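Local coordinates for protein translation initiation factor eIF-2B (Pyrococcus horikoshii, PDB 1VB5) that probably takes part, as a regulatory subunit of archaeal initiation factor 2B, in exchanging GDP for GTP on initiation factor 2, at residues F88-L99 with Y215-F223. Residues are numbered along the deposited sequence; the frame is centred on the assembly and turned at random.
Sequences FLRRMEEAKREL and YVAAETYKF
Met92 lies over one face of the Tyr221 ring. Its CG sits 4.2 Å from the centroid of that ring, a CH-pi contact shifted toward the rim. The sulfur follows in a Met-aromatic contact, with SD at 4.7 Å from the same centroid. The two side chains cross at about a right angle. Ala95 CB meets the edge of the tyrosine ring near its plane. Phe88 adds an oblique aromatic pair with Tyr221, planes at 59°. A chi1 of 66° sets Tyr221 CG between its backbone N and carbonyl carbon, which brings the CE2 side of the ring against Met92.

Further along, Glu219 bends at chi2 (89°). Its CG packs 3.8 Å from Ala95 CB and 3.6 Å from Leu99 CD1. The carboxylate continues past Lys96, OE2 lying 3.7 Å from Lys96 CB. Lys96 NZ stays 5.5 Å from Glu219 OE2 and bonds to Ser22 instead. OE2 is satisfied by a hydrogen bond with Thr121. Lys222 NZ makes a salt bridge to Glu219 OE1, its hydrogen bond weak at 3.3 Å. With an alanine here, Lys222 would probably lose its charge partner and Thr121 its hydrogen-bond mate, and a gap would be likely beside Leu99 CD1. The other branch of Leu99, CD2, reaches Ala217 CB at 4.1 Å.

The contact joins helix 78-106 to the end of strand 214-217 in the mainly parallel Rossmann-like sheet, and to the turn after it. Tyr221 OH is buried without a modelled partner. No hydrogen bond crosses between the segments, so the join rests on shape and dispersion, the charged ends of Glu219 and Lys96 being bound by other partners.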
loop_
_atom_site.group_PDB
_atom_site.type_symbol
_atom_site.label_atom_id
_atom_site.label_comp_id
_atom_site.label_asym_id
_atom_site.label_seq_id
_atom_site.Cartn_x
_atom_site.Cartn_y
_atom_site.Cartn_z
ATOM N N PHE B 88 22.420 -18.114 -22.216
ATOM C CA PHE B 88 21.252 -17.662 -21.464
ATOM C C PHE B 88 21.447 -16.171 -21.193
ATOM O O PHE B 88 20.546 -15.361 -21.416
ATOM C CB PHE B 88 21.129 -18.412 -20.136
ATOM C CG PHE B 88 19.810 -18.190 -19.436
ATOM C CD1 PHE B 88 18.700 -18.962 -19.754
ATOM C CD2 PHE B 88 19.670 -17.177 -18.489
ATOM C CE1 PHE B 88 17.462 -18.728 -19.141
ATOM C CE2 PHE B 88 18.440 -16.934 -17.872
ATOM C CZ PHE B 88 17.337 -17.711 -18.200
ATOM N N LEU B 89 22.641 -15.813 -20.730
ATOM C CA LEU B 89 22.958 -14.419 -20.443
ATOM C C LEU B 89 22.812 -13.554 -21.693
ATOM O O LEU B 89 22.268 -12.449 -21.634
ATOM C CB LEU B 89 24.380 -14.302 -19.882
ATOM C CG LEU B 89 24.577 -14.872 -18.472
ATOM C CD1 LEU B 89 26.045 -14.770 -18.059
ATOM C CD2 LEU B 89 23.702 -14.112 -17.491
ATOM N N ARG B 90 23.289 -14.058 -22.828
ATOM C CA ARG B 90 23.190 -13.310 -24.073
ATOM C C ARG B 90 21.724 -13.116 -24.453
ATOM O O ARG B 90 21.337 -12.053 -24.937
ATOM C CB ARG B 90 23.916 -14.042 -25.203
ATOM C CG ARG B 90 24.041 -13.234 -26.484
ATOM C CD ARG B 90 24.536 -14.107 -27.633
ATOM N NE ARG B 90 23.583 -15.169 -27.945
ATOM C CZ ARG B 90 22.346 -14.958 -28.388
ATOM N NH1 ARG B 90 21.906 -13.718 -28.581
ATOM N NH2 ARG B 90 21.541 -15.986 -28.625
ATOM N N ARG B 91 20.912 -14.149 -24.238
ATOM C CA ARG B 91 19.492 -14.058 -24.563
ATOM C C ARG B 91 18.761 -13.073 -23.651
ATOM O O ARG B 91 17.902 -12.327 -24.117
ATOM C CB ARG B 91 18.826 -15.434 -24.484
ATOM C CG ARG B 91 19.265 -16.402 -25.577
ATOM C CD ARG B 91 18.393 -17.649 -25.589
ATOM N NE ARG B 91 18.830 -18.618 -26.593
ATOM C CZ ARG B 91 18.145 -19.711 -26.925
ATOM N NH1 ARG B 91 16.987 -19.976 -26.335
ATOM N NH2 ARG B 91 18.620 -20.542 -27.844
ATOM N N MET B 92 19.098 -13.060 -22.362
ATOM C CA MET B 92 18.452 -12.133 -21.433
ATOM C C MET B 92 18.687 -10.701 -21.886
ATOM O O MET B 92 17.748 -9.913 -21.994
ATOM C CB MET B 92 18.999 -12.284 -20.010
ATOM C CG MET B 92 18.741 -13.616 -19.349
ATOM S SD MET B 92 19.083 -13.574 -17.564
ATOM C CE MET B 92 20.592 -12.672 -17.492
ATOM N N GLU B 93 19.949 -10.372 -22.149
ATOM C CA GLU B 93 20.324 -9.031 -22.583
ATOM C C GLU B 93 19.599 -8.635 -23.869
ATOM O O GLU B 93 19.084 -7.523 -23.985
ATOM C CB GLU B 93 21.843 -8.952 -22.788
ATOM C CG GLU B 93 22.387 -7.535 -22.964
ATOM C CD GLU B 93 22.272 -7.008 -24.393
ATOM O OE1 GLU B 93 22.443 -5.781 -24.592
ATOM O OE2 GLU B 93 22.026 -7.817 -25.319
ATOM N N GLU B 94 19.557 -9.550 -24.830
ATOM C CA GLU B 94 18.896 -9.284 -26.099
ATOM C C GLU B 94 17.398 -9.109 -25.874
ATOM O O GLU B 94 16.766 -8.225 -26.461
ATOM C CB GLU B 94 19.145 -10.439 -27.071
ATOM C CG GLU B 94 18.577 -10.217 -28.460
ATOM C CD GLU B 94 18.869 -11.377 -29.401
ATOM O OE1 GLU B 94 20.059 -11.735 -29.561
ATOM O OE2 GLU B 94 17.909 -11.930 -29.981
ATOM N N ALA B 95 16.838 -9.955 -25.019
ATOM C CA ALA B 95 15.412 -9.899 -24.715
ATOM C C ALA B 95 15.049 -8.553 -24.095
ATOM O O ALA B 95 14.109 -7.896 -24.542
ATOM C CB ALA B 95 15.031 -11.038 -23.766
ATOM N N LYS B 96 15.802 -8.141 -23.077
ATOM C CA LYS B 96 15.545 -6.872 -22.411
ATOM C C LYS B 96 15.604 -5.694 -23.383
ATOM O O LYS B 96 14.739 -4.821 -23.354
ATOM C CB LYS B 96 16.537 -6.649 -21.264
ATOM C CG LYS B 96 16.251 -5.387 -20.431
ATOM C CD LYS B 96 17.264 -5.198 -19.298
ATOM C CE LYS B 96 17.172 -6.327 -18.276
ATOM N NZ LYS B 96 18.209 -6.221 -17.200
ATOM N N ARG B 97 16.619 -5.671 -24.243
ATOM C CA ARG B 97 16.764 -4.591 -25.217
ATOM C C ARG B 97 15.586 -4.517 -26.186
ATOM O O ARG B 97 15.043 -3.438 -26.446
ATOM C CB ARG B 97 18.065 -4.763 -26.007
ATOM C CG ARG B 97 19.303 -4.236 -25.292
ATOM C CD ARG B 97 19.268 -2.710 -25.240
ATOM N NE ARG B 97 20.413 -2.125 -24.541
ATOM C CZ ARG B 97 20.677 -0.819 -24.505
ATOM N NH1 ARG B 97 19.879 0.042 -25.131
ATOM N NH2 ARG B 97 21.734 -0.370 -23.840
ATOM N N GLU B 98 15.187 -5.666 -26.720
ATOM C CA GLU B 98 14.078 -5.706 -27.665
ATOM C C GLU B 98 12.747 -5.365 -26.990
ATOM O O GLU B 98 11.909 -4.671 -27.566
ATOM C CB GLU B 98 13.996 -7.089 -28.322
ATOM C CG GLU B 98 12.993 -7.174 -29.462
ATOM C CD GLU B 98 13.112 -6.006 -30.430
ATOM O OE1 GLU B 98 14.256 -5.597 -30.730
ATOM O OE2 GLU B 98 12.064 -5.501 -30.895
ATOM N N LEU B 99 12.559 -5.843 -25.766
ATOM C CA LEU B 99 11.320 -5.565 -25.044
ATOM C C LEU B 99 11.251 -4.060 -24.772
ATOM O O LEU B 99 10.200 -3.431 -24.946
ATOM C CB LEU B 99 11.284 -6.360 -23.731
ATOM C CG LEU B 99 9.960 -6.465 -22.949
ATOM C CD1 LEU B 99 10.110 -7.497 -21.846
ATOM C CD2 LEU B 99 9.571 -5.115 -22.365
ATOM N N TYR B 215 -0.248 -2.262 -18.048
ATOM C CA TYR B 215 0.625 -3.162 -18.800
ATOM C C TYR B 215 1.692 -3.799 -17.932
ATOM O O TYR B 215 2.204 -3.185 -16.990
ATOM C CB TYR B 215 1.306 -2.427 -19.959
ATOM C CG TYR B 215 0.393 -2.113 -21.122
ATOM C CD1 TYR B 215 -0.449 -0.993 -21.101
ATOM C CD2 TYR B 215 0.368 -2.940 -22.247
ATOM C CE1 TYR B 215 -1.289 -0.708 -22.184
ATOM C CE2 TYR B 215 -0.468 -2.667 -23.326
ATOM C CZ TYR B 215 -1.287 -1.554 -23.295
ATOM O OH TYR B 215 -2.074 -1.270 -24.395
ATOM N N VAL B 216 2.028 -5.036 -18.270
ATOM C CA VAL B 216 3.041 -5.788 -17.551
ATOM C C VAL B 216 4.203 -6.066 -18.499
ATOM O O VAL B 216 3.995 -6.509 -19.625
ATOM C CB VAL B 216 2.472 -7.129 -17.045
ATOM C CG1 VAL B 216 3.585 -7.964 -16.404
ATOM C CG2 VAL B 216 1.349 -6.870 -16.055
ATOM N N ALA B 217 5.420 -5.783 -18.050
ATOM C CA ALA B 217 6.603 -6.019 -18.872
ATOM C C ALA B 217 7.276 -7.294 -18.393
ATOM O O ALA B 217 7.757 -7.361 -17.260
ATOM C CB ALA B 217 7.569 -4.843 -18.753
ATOM N N ALA B 218 7.308 -8.309 -19.249
ATOM C CA ALA B 218 7.927 -9.572 -18.872
ATOM C C ALA B 218 8.562 -10.291 -20.052
ATOM O O ALA B 218 7.883 -10.635 -21.016
ATOM C CB ALA B 218 6.894 -10.479 -18.219
ATOM N N GLU B 219 9.872 -10.514 -19.980
ATOM C CA GLU B 219 10.548 -11.227 -21.050
ATOM C C GLU B 219 10.025 -12.658 -21.023
ATOM O O GLU B 219 9.550 -13.140 -19.991
ATOM C CB GLU B 219 12.071 -11.231 -20.849
ATOM C CG GLU B 219 12.723 -9.867 -20.998
ATOM C CD GLU B 219 12.776 -9.085 -19.693
ATOM O OE1 GLU B 219 11.994 -9.397 -18.772
ATOM O OE2 GLU B 219 13.599 -8.147 -19.594
ATOM N N THR B 220 10.113 -13.326 -22.167
ATOM C CA THR B 220 9.655 -14.698 -22.306
ATOM C C THR B 220 10.234 -15.682 -21.282
ATOM O O THR B 220 9.572 -16.648 -20.906
ATOM C CB THR B 220 9.944 -15.190 -23.745
ATOM O OG1 THR B 220 8.913 -14.705 -24.615
ATOM C CG2 THR B 220 10.012 -16.697 -23.813
ATOM N N TYR B 221 11.458 -15.447 -20.821
ATOM C CA TYR B 221 12.047 -16.363 -19.851
ATOM C C TYR B 221 11.432 -16.175 -18.462
ATOM O O TYR B 221 11.843 -16.820 -17.500
ATOM C CB TYR B 221 13.582 -16.218 -19.816
ATOM C CG TYR B 221 14.108 -14.891 -19.316
ATOM C CD1 TYR B 221 14.126 -14.592 -17.952
ATOM C CD2 TYR B 221 14.572 -13.926 -20.207
ATOM C CE1 TYR B 221 14.589 -13.364 -17.489
ATOM C CE2 TYR B 221 15.036 -12.692 -19.755
ATOM C CZ TYR B 221 15.039 -12.419 -18.397
ATOM O OH TYR B 221 15.475 -11.191 -17.945
ATOM N N LYS B 222 10.434 -15.297 -18.367
ATOM C CA LYS B 222 9.751 -15.068 -17.094
ATOM C C LYS B 222 8.393 -15.765 -17.094
ATOM O O LYS B 222 7.656 -15.721 -16.108
ATOM C CB LYS B 222 9.589 -13.568 -16.828
ATOM C CG LYS B 222 10.908 -12.890 -16.496
ATOM C CD LYS B 222 10.760 -11.394 -16.293
ATOM C CE LYS B 222 12.027 -10.807 -15.684
ATOM N NZ LYS B 222 11.895 -9.346 -15.443
ATOM N N PHE B 223 8.069 -16.407 -18.214
ATOM C CA PHE B 223 6.818 -17.150 -18.339
ATOM C C PHE B 223 7.077 -18.564 -17.823
ATOM O O PHE B 223 7.992 -19.239 -18.301
ATOM C CB PHE B 223 6.373 -17.231 -19.809
ATOM C CG PHE B 223 5.767 -15.958 -20.345
ATOM C CD1 PHE B 223 6.476 -14.764 -20.320
ATOM C CD2 PHE B 223 4.491 -15.968 -20.907
ATOM C CE1 PHE B 223 5.927 -13.590 -20.850
ATOM C CE2 PHE B 223 3.933 -14.804 -21.440
ATOM C CZ PHE B 223 4.657 -13.610 -21.411
#